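Local coordinates for thioredoxin domain-containing protein (Sinorhizobium meliloti, PDB 3U5R) that is of unknown function but, as a member of the AhpC/TSA family with a thioredoxin domain, may act as an antioxidant oxidoreductase, at residues S59-V64 with Q91-V96; R70-V75 with I199-K204. All coordinates share one frame; numbering follows the deposited sequence.

Contact 1: S59-V64 with Q91-V96; sequences SPALLV and QGLAVV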
loop_
_atom_site.group_PDB
_atom_site.type_symbol
_atom_site.label_atom_id
_atom_site.label_comp_id
_atom_site.label_asym_id
_atom_site.label_seq_id
_atom_site.Cartn_x
_atom_site.Cartn_y
_atom_site.Cartn_z
ATOM N N SER A 59 -0.257 13.431 9.721
ATOM C CA SER A 59 -1.348 13.144 8.809
ATOM C C SER A 59 -2.414 12.332 9.532
ATOM O O SER A 59 -2.116 11.252 10.032
ATOM C CB SER A 59 -0.872 12.366 7.582
ATOM O OG SER A 59 0.133 13.099 6.897
ATOM N N PRO A 60 -3.672 12.833 9.597
ATOM C CA PRO A 60 -4.732 12.060 10.299
ATOM C C PRO A 60 -5.016 10.719 9.642
ATOM O O PRO A 60 -5.359 9.741 10.352
ATOM C CB PRO A 60 -5.969 12.996 10.254
ATOM C CG PRO A 60 -5.626 13.995 9.028
ATOM C CD PRO A 60 -4.129 14.162 9.149
ATOM N N ALA A 61 -4.849 10.589 8.309
ATOM C CA ALA A 61 -4.985 9.250 7.718
ATOM C C ALA A 61 -3.672 8.739 7.169
ATOM O O ALA A 61 -2.907 9.517 6.532
ATOM C CB ALA A 61 -6.093 9.215 6.571
ATOM N N LEU A 62 -3.425 7.421 7.310
ATOM C CA LEU A 62 -2.186 6.845 6.815
ATOM C C LEU A 62 -2.496 5.556 6.075
ATOM O O LEU A 62 -3.128 4.615 6.645
ATOM C CB LEU A 62 -1.158 6.593 7.950
ATOM C CG LEU A 62 -0.008 5.643 7.543
ATOM C CD1 LEU A 62 1.003 6.443 6.670
ATOM C CD2 LEU A 62 0.746 5.073 8.769
ATOM N N LEU A 63 -2.107 5.516 4.788
ATOM C CA LEU A 63 -2.243 4.317 3.999
ATOM C C LEU A 63 -0.873 3.610 3.882
ATOM O O LEU A 63 0.111 4.238 3.434
ATOM C CB LEU A 63 -2.800 4.638 2.610
ATOM C CG LEU A 63 -2.928 3.460 1.642
ATOM C CD1 LEU A 63 -3.913 2.431 2.176
ATOM C CD2 LEU A 63 -3.343 3.940 0.260
ATOM N N VAL A 64 -0.809 2.311 4.223
ATOM C CA VAL A 64 0.392 1.540 4.044
ATOM C C VAL A 64 0.035 0.538 2.960
ATOM O O VAL A 64 -0.945 -0.226 3.113
ATOM C CB VAL A 64 0.817 0.805 5.313
ATOM C CG1 VAL A 64 2.124 -0.039 5.032
ATOM C CG2 VAL A 64 1.055 1.805 6.457
ATOM N N GLN A 91 -4.578 17.046 1.976
ATOM C CA GLN A 91 -5.914 16.911 2.597
ATOM C C GLN A 91 -5.824 16.115 3.921
ATOM O O GLN A 91 -6.779 16.044 4.652
ATOM C CB GLN A 91 -6.907 16.218 1.700
ATOM C CG GLN A 91 -7.103 17.040 0.439
ATOM C CD GLN A 91 -8.463 16.857 -0.084
ATOM O OE1 GLN A 91 -9.402 17.535 0.356
ATOM N NE2 GLN A 91 -8.613 15.901 -1.003
ATOM N N GLY A 92 -4.668 15.516 4.174
ATOM C CA GLY A 92 -4.416 14.884 5.447
ATOM C C GLY A 92 -4.148 13.390 5.304
ATOM O O GLY A 92 -3.940 12.737 6.300
ATOM N N LEU A 93 -4.037 12.877 4.067
ATOM C CA LEU A 93 -3.620 11.490 3.867
ATOM C C LEU A 93 -2.098 11.379 3.614
ATOM O O LEU A 93 -1.577 12.091 2.741
ATOM C CB LEU A 93 -4.354 10.922 2.666
ATOM C CG LEU A 93 -3.865 9.548 2.303
ATOM C CD1 LEU A 93 -4.472 8.562 3.323
ATOM C CD2 LEU A 93 -4.319 9.237 0.915
ATOM N N ALA A 94 -1.408 10.538 4.383
ATOM C CA ALA A 94 -0.068 10.098 4.076
ATOM C C ALA A 94 -0.149 8.728 3.420
ATOM O O ALA A 94 -0.904 7.869 3.876
ATOM C CB ALA A 94 0.782 10.013 5.352
ATOM N N VAL A 95 0.622 8.508 2.361
ATOM C CA VAL A 95 0.706 7.186 1.726
ATOM C C VAL A 95 2.096 6.695 1.823
ATOM O O VAL A 95 3.071 7.425 1.536
ATOM C CB VAL A 95 0.280 7.200 0.216
ATOM C CG1 VAL A 95 0.523 5.838 -0.461
ATOM C CG2 VAL A 95 -1.220 7.624 0.057
ATOM N N VAL A 96 2.261 5.435 2.249
ATOM C CA VAL A 96 3.604 4.827 2.199
ATOM C C VAL A 96 3.467 3.555 1.468
ATOM O O VAL A 96 2.668 2.700 1.921
ATOM C CB VAL A 96 4.195 4.578 3.599
ATOM C CG1 VAL A 96 3.172 3.901 4.496
ATOM C CG2 VAL A 96 5.464 3.744 3.500
#
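Strands 61-64 and 93-96 run parallel, their axes 4.6 Å apart at closest approach and inclined by 16°, with Ala-61 beside Leu-93, Leu-62 beside Ala-94, Leu-63 beside Val-95 and Val-64 beside Val-96. Ala-61 and Leu-63 turn their N and O to strand 93-96, while Leu-62 and Val-64 bond to Tyr-150 and Phe-148 of strand 146-150. Ala-61 N donates to Gly-92 O (3.1 Å) and Ala-61 O accepts from Ala-94 N, then Leu-63 N donates to Ala-94 O (2.8 Å) and Leu-63 O accepts from Val-96 N. Just before the strands, Pro-60 CD rests 3.2 Å from Gly-92 O. Gly-92, with its positive phi of 119°, sits so near the proline ring that a beta carbon there would collide with Pro-60 CG, while Ser-59 OG bends over the methyl of Ala-94. These strands are the two ends of a beta-alpha-beta crossover that passes through helix 78-88, part of the central sheet of the thioredoxin fold. On the face towards that helix and helix 176-186, one branch of Leu-93, CD1, reaches across to Ala-61 CB (3.7 Å), and Val-95 CG2 meets Leu-63 CB more loosely; Phe-84 covers Leu-63 and Leu-93. On the other face Leu-62 CD1 lies against Ala-94 CB at 3.8 Å and also touches Val-96 CG1. Val-96 and Val-64 stand alongside one another: a chi1 of 47° sets Val-96 CG1 between its backbone N and carbonyl carbon, where it packs against Val-64 CG2 (3.6 Å). At the start of the segment, Arg-154 hydrogen-bonds Ser-59 O and, weakly, Pro-60 O.

Contact 2: R70-V75 with I199-K204; sequences RCPFVV and IGCNIK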
loop_
_atom_site.group_PDB
_atom_site.type_symbol
_atom_site.label_atom_id
_atom_site.label_comp_id
_atom_site.label_asym_id
_atom_site.label_seq_id
_atom_site.Cartn_x
_atom_site.Cartn_y
_atom_site.Cartn_z
ATOM N N ARG A 70 6.200 -5.323 -10.874
ATOM C CA ARG A 70 5.792 -6.094 -12.047
ATOM C C ARG A 70 4.517 -6.927 -11.906
ATOM O O ARG A 70 3.946 -7.331 -12.918
ATOM C CB ARG A 70 6.949 -6.997 -12.542
ATOM C CG ARG A 70 6.733 -7.565 -14.020
ATOM C CD ARG A 70 8.047 -7.613 -14.913
ATOM N NE ARG A 70 7.974 -8.568 -16.052
ATOM C CZ ARG A 70 7.381 -8.346 -17.243
ATOM N NH1 ARG A 70 6.776 -7.186 -17.507
ATOM N NH2 ARG A 70 7.389 -9.293 -18.196
ATOM N N CYS A 71 4.044 -7.170 -10.686
ATOM C CA CYS A 71 2.742 -7.822 -10.510
ATOM C C CYS A 71 1.596 -7.176 -11.406
ATOM O O CYS A 71 1.345 -5.996 -11.311
ATOM C CB CYS A 71 2.348 -7.757 -9.004
ATOM S SG CYS A 71 0.627 -8.271 -8.775
ATOM N N PRO A 72 0.898 -7.955 -12.298
ATOM C CA PRO A 72 -0.240 -7.428 -13.130
ATOM C C PRO A 72 -1.350 -6.762 -12.343
ATOM O O PRO A 72 -1.987 -5.798 -12.816
ATOM C CB PRO A 72 -0.815 -8.669 -13.821
ATOM C CG PRO A 72 0.322 -9.650 -13.810
ATOM C CD PRO A 72 1.136 -9.392 -12.563
ATOM N N PHE A 73 -1.580 -7.195 -11.124
ATOM C CA PHE A 73 -2.622 -6.531 -10.314
ATOM C C PHE A 73 -2.198 -5.171 -9.824
ATOM O O PHE A 73 -3.067 -4.291 -9.639
ATOM C CB PHE A 73 -3.038 -7.426 -9.113
ATOM C CG PHE A 73 -3.636 -8.689 -9.551
ATOM C CD1 PHE A 73 -2.835 -9.711 -10.013
ATOM C CD2 PHE A 73 -5.027 -8.820 -9.592
ATOM C CE1 PHE A 73 -3.417 -10.871 -10.487
ATOM C CE2 PHE A 73 -5.629 -9.970 -10.080
ATOM C CZ PHE A 73 -4.812 -10.976 -10.538
ATOM N N VAL A 74 -0.888 -4.974 -9.592
ATOM C CA VAL A 74 -0.419 -3.644 -9.326
ATOM C C VAL A 74 -0.281 -2.793 -10.593
ATOM O O VAL A 74 -0.596 -1.615 -10.578
ATOM C CB VAL A 74 0.935 -3.713 -8.593
ATOM C CG1 VAL A 74 1.606 -2.289 -8.461
ATOM C CG2 VAL A 74 0.714 -4.368 -7.219
ATOM N N VAL A 75 0.262 -3.375 -11.679
ATOM C CA VAL A 75 0.329 -2.660 -12.993
ATOM C C VAL A 75 -1.018 -2.034 -13.363
ATOM O O VAL A 75 -1.128 -0.824 -13.716
ATOM C CB VAL A 75 0.930 -3.620 -14.128
ATOM C CG1 VAL A 75 0.698 -3.065 -15.625
ATOM C CG2 VAL A 75 2.479 -3.891 -13.831
ATOM N N ILE A 199 -6.909 -8.817 -4.180
ATOM C CA ILE A 199 -6.346 -9.998 -4.806
ATOM C C ILE A 199 -5.101 -9.569 -5.478
ATOM O O ILE A 199 -5.075 -8.498 -6.102
ATOM C CB ILE A 199 -7.261 -10.472 -5.913
ATOM C CG1 ILE A 199 -8.619 -10.829 -5.310
ATOM C CG2 ILE A 199 -6.618 -11.714 -6.674
ATOM C CD1 ILE A 199 -8.666 -12.198 -4.673
ATOM N N GLY A 200 -4.054 -10.376 -5.375
ATOM C CA GLY A 200 -2.872 -10.117 -6.237
ATOM C C GLY A 200 -1.899 -11.280 -6.320
ATOM O O GLY A 200 -2.196 -12.363 -5.883
ATOM N N CYS A 201 -0.697 -11.024 -6.817
ATOM C CA CYS A 201 0.368 -11.955 -6.714
ATOM C C CYS A 201 0.772 -12.101 -5.262
ATOM O O CYS A 201 0.877 -11.085 -4.558
ATOM C CB CYS A 201 1.539 -11.386 -7.491
ATOM S SG CYS A 201 1.099 -11.396 -9.326
ATOM N N ASN A 202 1.040 -13.335 -4.809
ATOM C CA ASN A 202 1.608 -13.487 -3.466
ATOM C C ASN A 202 2.874 -12.643 -3.353
ATOM O O ASN A 202 3.642 -12.470 -4.323
ATOM C CB ASN A 202 1.883 -14.952 -3.042
ATOM C CG ASN A 202 2.929 -15.634 -3.935
ATOM O OD1 ASN A 202 2.811 -15.607 -5.155
ATOM N ND2 ASN A 202 3.987 -16.208 -3.326
ATOM N N ILE A 203 3.072 -12.098 -2.152
ATOM C CA ILE A 203 4.370 -11.600 -1.742
ATOM C C ILE A 203 5.405 -12.684 -1.977
ATOM O O ILE A 203 5.246 -13.850 -1.581
ATOM C CB ILE A 203 4.332 -11.100 -0.243
ATOM C CG1 ILE A 203 3.294 -9.958 -0.175
ATOM C CG2 ILE A 203 5.775 -10.737 0.297
ATOM C CD1 ILE A 203 3.531 -8.798 0.665
ATOM N N LYS A 204 6.513 -12.311 -2.605
ATOM C CA LYS A 204 7.515 -13.320 -2.893
ATOM C C LYS A 204 8.474 -13.457 -1.713
ATOM O O LYS A 204 9.532 -12.837 -1.700
ATOM C CB LYS A 204 8.232 -12.922 -4.185
ATOM C CG LYS A 204 7.243 -12.772 -5.357
ATOM C CD LYS A 204 6.519 -14.118 -5.568
ATOM C CE LYS A 204 5.771 -14.227 -6.909
ATOM N NZ LYS A 204 4.337 -13.830 -6.807
#
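The Phe-73 ring takes Gly-200 over one face, the glycine CA standing 4.0 Å from the ring centroid and 27° off its normal in a CH-pi contact, while Cys-71 SG lies at the ring edge, in plane. Ile-199 O approaches the ring obliquely, 3.5 Å from Phe-73 CD2, and the side chain of Ile-199 runs alongside the phenylalanine, its CG2 methyl 4.0 Å from Phe-73 CE2. With CG anti to the carbonyl carbon (chi1 -63°), the ring is laid along the backbone of residues 199-201. An alanine in place of Phe-73 is likely to leave Gly-200 CA and the Ile-199 methyl without the surface they pack on. Next to the ring, Cys-71 SG and Cys-201 SG lie 3.2 Å apart, in close contact but well beyond the length of a disulfide bond. Cys-71 SG also accepts a weak hydrogen bond from Cys-201 N at 3.6 Å, and Pro-72 CD flanks Cys-201 SG at 3.8 Å. Cys-71 is the N-cap of helix 72-75, and its carbonyl O accepts from Val-75 N. Cys-71 followed by Pro-72 at the start of a helix resembles the peroxidatic cysteine of peroxiredoxins, so a redox role is plausible. Lys-26 and Pro-167 also touch Phe-73, and Ser-68 OG bonds Cys-71 N. Strand 199-202 is the middle strand of a small antiparallel sheet, bonding to Thr-27 of strand 27-28 and Thr-144 of strand 143-144; Thr-144 also touches both cysteines, so the start of helix 72-75 packs against this sheet.

In the fold
Contacts 1 and 2 lie on opposite sides of the chain's centre, with their own centres 22 Å apart and their nearest atoms about 10 Å apart, so they do not touch. They are linked by the chain itself: strand 61-66, whose first part is in contact 1, is followed directly by helix 72-75 of contact 2. Contact 1 therefore pairs, inside the central sheet, the strand that delivers the Cys-71 region, while contact 2 brings the C-terminal segment 199-204 back onto that region. Their segments alternate in sequence, since the chain passes through 70-75 before returning to 91-96. If the protein is a redox enzyme, Cys-71 and Cys-201 in contact 2 would be the likelier functional end.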